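Endo-beta-1,4-mannanase (Alicyclobacillus acidocaldarius, PDB 4CD8) hydrolyses internal beta-1,4-mannosidic linkages of mannans, as a family GH113 beta-mannanase. Local coordinates at residues 91-96 against 178-183; 190-193 against 197-200. One frame throughout, in Å; residues are numbered along the deposited sequence.

Contact 1: residues 91-96 against 178-183; sequences CLKPTV and TYNCNH
An extended lysine and a short amide bridge the strands: Lys93 sends CG away from its own backbone N (chi1 -177°) and stays extended out to NZ, while Asn180 likewise swings CG opposite its N (chi1 168°), which carries the amide toward strand 89-98. The reach is needed because Lys93 CA and Asn180 CA, the nearest such pair between the segments, stand 9.6 Å apart. Lys93 approaches end-on, its aliphatic chain crossing the asparagine at about a right angle, and NZ donates to Asn180 OD1 at 2.9 Å. The C=O...N angle of 174° puts the ammonium almost straight ahead of the carbonyl, rather than over the amide plane or off to one side. Behind NZ, the methylene CE of Lys93 is 3.7 Å from the same Asn180 OD1. The other end of the amide is held as well: Asn180 ND2 bonds to Ser201 OG and makes a weak bond of 3.1 Å to the backbone O of Cys181, which together should fix which way the amide faces. NZ has a stronger partner in Glu231, with which it forms a salt bridge. Both residues are buried inside the ring of parallel strands, and the Lys93 side chain lies about 5 Å from the bound mannoimidazole-type inhibitor, which Glu231 contacts. A polar network of this kind is consistent with a second shell behind the sugar pocket of a TIM-barrel glycoside hydrolase.

Contact 2: residues 190-193 against 197-200; sequences RFWD and LISS
Ser199 is held at both of its oxygens: the hydroxyl OG is gripped by Thr178 OG1 and the backbone O of Tyr179, while its own carbonyl O accepts from Cys181 N. This is a barrel-wall arrangement of the TIM-barrel fold, in which strand 197-201 carries Ser199 on its inner side and Ile198 on its outer side. Between strands 176-182 and 197-201 the chain forms no long helix; a loop runs there in which a 3-10 segment begins at Trp192, and the Trp192 indole lies against the outside of the barrel. Trp192 CA and Ile198 CA, 6.5 Å apart, are the nearest pair of CA atoms. The isoleucine puts both of its branches on one face of the ring system. The methyl Ile198 CG2, anti to the backbone N, stands over the six-membered ring of Trp192 in a CH-pi contact, 3.5 Å from its centroid and only 9° off the normal. The longer branch lies over the same face where the two rings join, with Ile198 CG1 3.6 Å from Trp192 CD2, and the terminal CD1 of Ile198 stands above Trp192 CG at 3.9 Å. The bond from Trp192 NE1 to the backbone O of Glu186 probably limits rotation of the indole; the ring of His223 also meets it edge-to-face. A leucine in place of Trp192 would probably strip Ile198 of much of its flat cover and leave the Glu186 carbonyl without this donor. At the end of the six-membered ring, Trp192 CH2 meets the backbone O of Ser199 obliquely at 3.6 Å.

How the contacts relate
After the earlier barrel strands 13-18 and 46-55, the chain lays down strand 89-98, then passes through helix 120-140, strand 145-150 and helix 159-172 before contact 1 closes this 81-residue excursion on strand 176-182. Contact 2 follows in series: the loop leaving that strand turns through 190-193 and, after three intervening residues, enters 197-200, so it closes a very short loop that neither encloses nor crosses the first. The two meet where strands 176-182 and 197-201 run side by side in parallel, and Thr178 OG1 lies 2.7 Å from Leu197 O, a probable hydrogen bond. Contact 1 thus spans the barrel interior near the inhibitor, whereas contact 2 fastens the connecting loop to the barrel's outer wall.

Contact 1: residues 91-96 against 178-183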
ATOM      1  N   CYS A  91      -5.204   7.411  -3.388  1.00 14.86           N
ATOM      2  CA  CYS A  91      -5.556   5.998  -3.477  1.00 13.67           C
ATOM      3  C   CYS A  91      -6.130   5.543  -2.152  1.00 13.60           C
ATOM      4  O   CYS A  91      -5.534   5.821  -1.104  1.00 14.38           O
ATOM      5  CB  CYS A  91      -4.366   5.140  -3.822  1.00 12.66           C
ATOM      6  SG  CYS A  91      -4.710   3.374  -3.887  1.00 15.03           S
ATOM      7  N   LEU A  92      -7.272   4.861  -2.174  1.00 13.59           N
ATOM      8  CA  LEU A  92      -7.834   4.280  -0.937  1.00 13.32           C
ATOM      9  C   LEU A  92      -7.447   2.826  -0.860  1.00 12.19           C
ATOM     10  O   LEU A  92      -7.702   2.062  -1.798  1.00 13.12           O
ATOM     11  CB  LEU A  92      -9.343   4.452  -0.870  1.00 13.97           C
ATOM     12  CG  LEU A  92      -9.997   4.114   0.476  1.00 15.98           C
ATOM     13  CD1 LEU A  92      -9.447   4.966   1.652  1.00 16.51           C
ATOM     14  CD2 LEU A  92     -11.509   4.206   0.347  1.00 15.84           C
ATOM     15  N   LYS A  93      -6.875   2.424   0.315  1.00 12.62           N
ATOM     16  CA  LYS A  93      -6.345   1.088   0.499  1.00 13.38           C
ATOM     17  C   LYS A  93      -6.819   0.468   1.790  1.00 13.82           C
ATOM     18  O   LYS A  93      -6.127   0.542   2.833  1.00 14.69           O
ATOM     19  CB  LYS A  93      -4.822   1.067   0.439  1.00 13.73           C
ATOM     20  CG  LYS A  93      -4.194  -0.308   0.550  1.00 15.29           C
ATOM     21  CD  LYS A  93      -2.694  -0.200   0.394  1.00 15.01           C
ATOM     22  CE  LYS A  93      -1.912  -1.318   1.056  1.00 19.76           C
ATOM     23  NZ  LYS A  93      -0.503  -1.217   0.643  1.00 17.36           N
ATOM     24  N   PRO A  94      -7.999  -0.130   1.755  1.00 13.55           N
ATOM     25  CA  PRO A  94      -8.430  -0.990   2.867  1.00 13.01           C
ATOM     26  C   PRO A  94      -7.705  -2.325   2.819  1.00 14.58           C
ATOM     27  O   PRO A  94      -7.557  -2.891   1.757  1.00 17.70           O
ATOM     28  CB  PRO A  94      -9.930  -1.187   2.603  1.00 13.12           C
ATOM     29  CG  PRO A  94     -10.245  -0.488   1.345  1.00 17.06           C
ATOM     30  CD  PRO A  94      -8.954  -0.174   0.644  1.00 14.13           C
ATOM     31  N   THR A  95      -7.245  -2.850   3.949  1.00 14.42           N
ATOM     32  CA  THR A  95      -6.767  -4.193   3.965  1.00 14.56           C
ATOM     33  C   THR A  95      -7.169  -4.863   5.289  1.00 15.58           C
ATOM     34  O   THR A  95      -8.019  -4.335   5.993  1.00 14.94           O
ATOM     35  CB  THR A  95      -5.251  -4.247   3.709  1.00 14.20           C
ATOM     36  OG1 THR A  95      -4.858  -5.603   3.527  1.00 14.33           O
ATOM     37  CG2 THR A  95      -4.475  -3.655   4.874  1.00 18.13           C
ATOM     38  N   VAL A  96      -6.615  -6.038   5.565  1.00 14.57           N
ATOM     39  CA  VAL A  96      -6.921  -6.755   6.832  1.00 15.98           C
ATOM     40  C   VAL A  96      -5.632  -7.141   7.500  1.00 16.67           C
ATOM     41  O   VAL A  96      -4.646  -7.479   6.847  1.00 16.24           O
ATOM     42  CB  VAL A  96      -7.762  -8.029   6.606  1.00 18.60           C
ATOM     43  CG1 VAL A  96      -9.127  -7.686   6.046  1.00 21.41           C
ATOM     44  CG2 VAL A  96      -7.098  -9.035   5.681  1.00 18.62           C
ATOM     45  N   THR A 178      -6.111  -1.222  -8.634  1.00 13.82           N
ATOM     46  CA  THR A 178      -4.937  -2.062  -8.574  1.00 11.02           C
ATOM     47  C   THR A 178      -5.138  -3.152  -7.524  1.00 13.71           C
ATOM     48  O   THR A 178      -6.015  -2.996  -6.664  1.00 13.71           O
ATOM     49  CB  THR A 178      -3.671  -1.235  -8.250  1.00 11.62           C
ATOM     50  OG1 THR A 178      -2.515  -2.033  -8.504  1.00 14.07           O
ATOM     51  CG2 THR A 178      -3.666  -0.728  -6.770  1.00 13.69           C
ATOM     52  N   TYR A 179      -4.363  -4.231  -7.661  1.00 11.65           N
ATOM     53  CA  TYR A 179      -4.150  -5.217  -6.571  1.00 11.16           C
ATOM     54  C   TYR A 179      -2.663  -5.151  -6.292  1.00 13.78           C
ATOM     55  O   TYR A 179      -1.853  -5.165  -7.209  1.00 13.22           O
ATOM     56  CB  TYR A 179      -4.519  -6.637  -7.051  1.00 14.90           C
ATOM     57  CG  TYR A 179      -4.097  -7.670  -6.046  1.00 13.47           C
ATOM     58  CD1 TYR A 179      -4.790  -7.766  -4.850  1.00 13.06           C
ATOM     59  CD2 TYR A 179      -3.041  -8.499  -6.264  1.00 14.85           C
ATOM     60  CE1 TYR A 179      -4.392  -8.672  -3.883  1.00 15.07           C
ATOM     61  CE2 TYR A 179      -2.638  -9.420  -5.308  1.00 14.70           C
ATOM     62  CZ  TYR A 179      -3.321  -9.478  -4.126  1.00 15.08           C
ATOM     63  OH  TYR A 179      -2.897 -10.368  -3.205  1.00 14.89           O
ATOM     64  N   ASN A 180      -2.315  -5.129  -5.005  1.00 12.75           N
ATOM     65  CA  ASN A 180      -0.949  -5.025  -4.504  1.00 12.48           C
ATOM     66  C   ASN A 180      -0.508  -6.387  -4.038  1.00 12.74           C
ATOM     67  O   ASN A 180      -0.935  -6.841  -2.955  1.00 14.80           O
ATOM     68  CB  ASN A 180      -1.024  -3.957  -3.388  1.00 14.18           C
ATOM     69  CG  ASN A 180       0.182  -3.819  -2.471  1.00 14.97           C
ATOM     70  OD1 ASN A 180       0.058  -3.009  -1.562  1.00 16.69           O
ATOM     71  ND2 ASN A 180       1.307  -4.478  -2.710  1.00 15.98           N
ATOM     72  N   CYS A 181       0.324  -7.075  -4.813  1.00 15.51           N
ATOM     73  CA  CYS A 181       0.841  -8.379  -4.383  1.00 15.72           C
ATOM     74  C   CYS A 181       2.087  -8.195  -3.527  1.00 13.31           C
ATOM     75  O   CYS A 181       2.672  -7.128  -3.490  1.00 14.49           O
ATOM     76  CB  CYS A 181       1.134  -9.317  -5.559  1.00 16.73           C
ATOM     77  SG  CYS A 181       2.491  -8.787  -6.583  1.00 15.07           S
ATOM     78  N   ASN A 182       2.480  -9.258  -2.854  1.00 14.03           N
ATOM     79  CA  ASN A 182       3.772  -9.212  -2.157  1.00 14.77           C
ATOM     80  C   ASN A 182       4.972  -9.253  -3.114  1.00 15.83           C
ATOM     81  O   ASN A 182       4.880  -9.767  -4.214  1.00 16.00           O
ATOM     82  CB  ASN A 182       3.841 -10.376  -1.218  1.00 16.79           C
ATOM     83  CG  ASN A 182       4.852 -10.169  -0.108  1.00 16.51           C
ATOM     84  OD1 ASN A 182       5.157  -9.045   0.260  1.00 18.00           O
ATOM     85  ND2 ASN A 182       5.346 -11.260   0.421  1.00 17.98           N
ATOM     86  N   HIS A 183       6.114  -8.732  -2.689  1.00 16.32           N
ATOM     87  CA  HIS A 183       7.349  -8.973  -3.438  1.00 16.66           C
ATOM     88  C   HIS A 183       7.528 -10.475  -3.695  1.00 15.60           C
ATOM     89  O   HIS A 183       7.196 -11.330  -2.839  1.00 18.44           O
ATOM     90  CB  HIS A 183       8.580  -8.408  -2.702  1.00 18.27           C
ATOM     91  CG  HIS A 183       8.739  -8.921  -1.311  1.00 19.38           C
ATOM     92  ND1 HIS A 183       9.455 -10.062  -1.037  1.00 23.09           N
ATOM     93  CD2 HIS A 183       8.263  -8.476  -0.126  1.00 20.36           C
ATOM     94  CE1 HIS A 183       9.433 -10.289   0.269  1.00 25.38           C
ATOM     95  NE2 HIS A 183       8.723  -9.336   0.846  1.00 25.21           N
TER

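Contact 2: residues 190-193 against 197-200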
ATOM      1  N   ARG A 190      -2.558 -14.539 -11.151  1.00 12.82           N
ATOM      2  CA  ARG A 190      -3.187 -14.955 -12.388  1.00 15.40           C
ATOM      3  C   ARG A 190      -4.378 -14.109 -12.816  1.00 17.35           C
ATOM      4  O   ARG A 190      -4.991 -14.424 -13.847  1.00 18.28           O
ATOM      5  CB  ARG A 190      -3.596 -16.430 -12.286  1.00 16.79           C
ATOM      6  CG  ARG A 190      -2.468 -17.399 -11.992  1.00 17.23           C
ATOM      7  CD  ARG A 190      -1.391 -17.424 -13.044  1.00 16.47           C
ATOM      8  NE  ARG A 190      -1.897 -17.889 -14.343  1.00 18.28           N
ATOM      9  CZ  ARG A 190      -1.903 -19.171 -14.707  1.00 19.64           C
ATOM     10  NH1 ARG A 190      -1.457 -20.113 -13.869  1.00 20.92           N
ATOM     11  NH2 ARG A 190      -2.356 -19.531 -15.922  1.00 21.56           N
ATOM     12  N   PHE A 191      -4.687 -13.046 -12.077  1.00 15.43           N
ATOM     13  CA  PHE A 191      -5.837 -12.197 -12.389  1.00 14.74           C
ATOM     14  C   PHE A 191      -5.448 -10.734 -12.678  1.00 15.29           C
ATOM     15  O   PHE A 191      -6.278  -9.845 -12.547  1.00 15.02           O
ATOM     16  CB  PHE A 191      -6.910 -12.331 -11.303  1.00 16.03           C
ATOM     17  CG  PHE A 191      -6.405 -12.055  -9.904  1.00 14.71           C
ATOM     18  CD1 PHE A 191      -6.350 -10.759  -9.423  1.00 16.28           C
ATOM     19  CD2 PHE A 191      -6.052 -13.104  -9.061  1.00 15.22           C
ATOM     20  CE1 PHE A 191      -5.926 -10.481  -8.134  1.00 15.15           C
ATOM     21  CE2 PHE A 191      -5.611 -12.839  -7.736  1.00 16.36           C
ATOM     22  CZ  PHE A 191      -5.532 -11.531  -7.298  1.00 16.75           C
ATOM     23  N   TRP A 192      -4.208 -10.489 -13.134  1.00 15.25           N
ATOM     24  CA  TRP A 192      -3.799  -9.124 -13.447  1.00 14.65           C
ATOM     25  C   TRP A 192      -4.659  -8.492 -14.556  1.00 15.18           C
ATOM     26  O   TRP A 192      -4.811  -7.289 -14.590  1.00 14.71           O
ATOM     27  CB  TRP A 192      -2.332  -9.021 -13.869  1.00 15.40           C
ATOM     28  CG  TRP A 192      -1.296  -9.280 -12.793  1.00 14.54           C
ATOM     29  CD1 TRP A 192      -0.271 -10.135 -12.883  1.00 15.61           C
ATOM     30  CD2 TRP A 192      -1.181  -8.636 -11.481  1.00 13.07           C
ATOM     31  NE1 TRP A 192       0.510 -10.070 -11.727  1.00 15.31           N
ATOM     32  CE2 TRP A 192      -0.024  -9.150 -10.878  1.00 14.46           C
ATOM     33  CE3 TRP A 192      -1.894  -7.639 -10.830  1.00 15.05           C
ATOM     34  CZ2 TRP A 192       0.384  -8.757  -9.606  1.00 15.74           C
ATOM     35  CZ3 TRP A 192      -1.515  -7.260  -9.557  1.00 13.49           C
ATOM     36  CH2 TRP A 192      -0.372  -7.819  -8.957  1.00 14.79           C
ATOM     37  N   ASP A 193      -5.193  -9.313 -15.454  1.00 15.15           N
ATOM     38  CA  ASP A 193      -6.096  -8.763 -16.460  1.00 17.10           C
ATOM     39  C   ASP A 193      -7.346  -8.077 -15.897  1.00 17.14           C
ATOM     40  O   ASP A 193      -7.962  -7.250 -16.568  1.00 17.99           O
ATOM     41  CB  ASP A 193      -6.508  -9.869 -17.432  1.00 15.74           C
ATOM     42  CG  ASP A 193      -7.244 -10.995 -16.742  1.00 18.99           C
ATOM     43  OD1 ASP A 193      -6.601 -11.753 -15.998  1.00 19.13           O
ATOM     44  OD2 ASP A 193      -8.461 -11.126 -16.869  1.00 22.67           O
ATOM     45  N   LEU A 197      -3.771  -1.623 -13.103  1.00 14.37           N
ATOM     46  CA  LEU A 197      -2.352  -1.468 -12.814  1.00 14.57           C
ATOM     47  C   LEU A 197      -1.874  -2.621 -11.963  1.00 14.44           C
ATOM     48  O   LEU A 197      -2.537  -2.996 -10.989  1.00 14.41           O
ATOM     49  CB  LEU A 197      -2.074  -0.172 -12.027  1.00 17.25           C
ATOM     50  CG  LEU A 197      -2.480   1.122 -12.726  1.00 21.92           C
ATOM     51  CD1 LEU A 197      -2.738   2.225 -11.713  1.00 22.87           C
ATOM     52  CD2 LEU A 197      -1.379   1.509 -13.705  1.00 25.67           C
ATOM     53  N   ILE A 198      -0.718  -3.145 -12.311  1.00 14.65           N
ATOM     54  CA  ILE A 198      -0.070  -4.173 -11.490  1.00 15.38           C
ATOM     55  C   ILE A 198       0.720  -3.442 -10.420  1.00 14.74           C
ATOM     56  O   ILE A 198       1.403  -2.498 -10.739  1.00 14.58           O
ATOM     57  CB  ILE A 198       0.906  -5.026 -12.345  1.00 16.76           C
ATOM     58  CG1 ILE A 198       0.114  -5.824 -13.370  1.00 17.12           C
ATOM     59  CG2 ILE A 198       1.664  -5.999 -11.509  1.00 16.53           C
ATOM     60  CD1 ILE A 198       0.953  -6.530 -14.414  1.00 20.26           C
ATOM     61  N   SER A 199       0.607  -3.868  -9.148  1.00 14.21           N
ATOM     62  CA  SER A 199       1.477  -3.286  -8.115  1.00 14.25           C
ATOM     63  C   SER A 199       1.950  -4.287  -7.104  1.00 15.15           C
ATOM     64  O   SER A 199       1.362  -5.346  -6.931  1.00 14.29           O
ATOM     65  CB  SER A 199       0.771  -2.142  -7.385  1.00 14.68           C
ATOM     66  OG  SER A 199      -0.317  -2.572  -6.593  1.00 14.87           O
ATOM     67  N   SER A 200       3.078  -3.941  -6.454  1.00 14.68           N
ATOM     68  CA  SER A 200       3.626  -4.853  -5.480  1.00 14.26           C
ATOM     69  C   SER A 200       4.205  -4.124  -4.279  1.00 14.19           C
ATOM     70  O   SER A 200       4.403  -2.921  -4.305  1.00 14.16           O
ATOM     71  CB  SER A 200       4.690  -5.761  -6.077  1.00 16.48           C
ATOM     72  OG  SER A 200       5.776  -5.005  -6.528  1.00 18.81           O
TER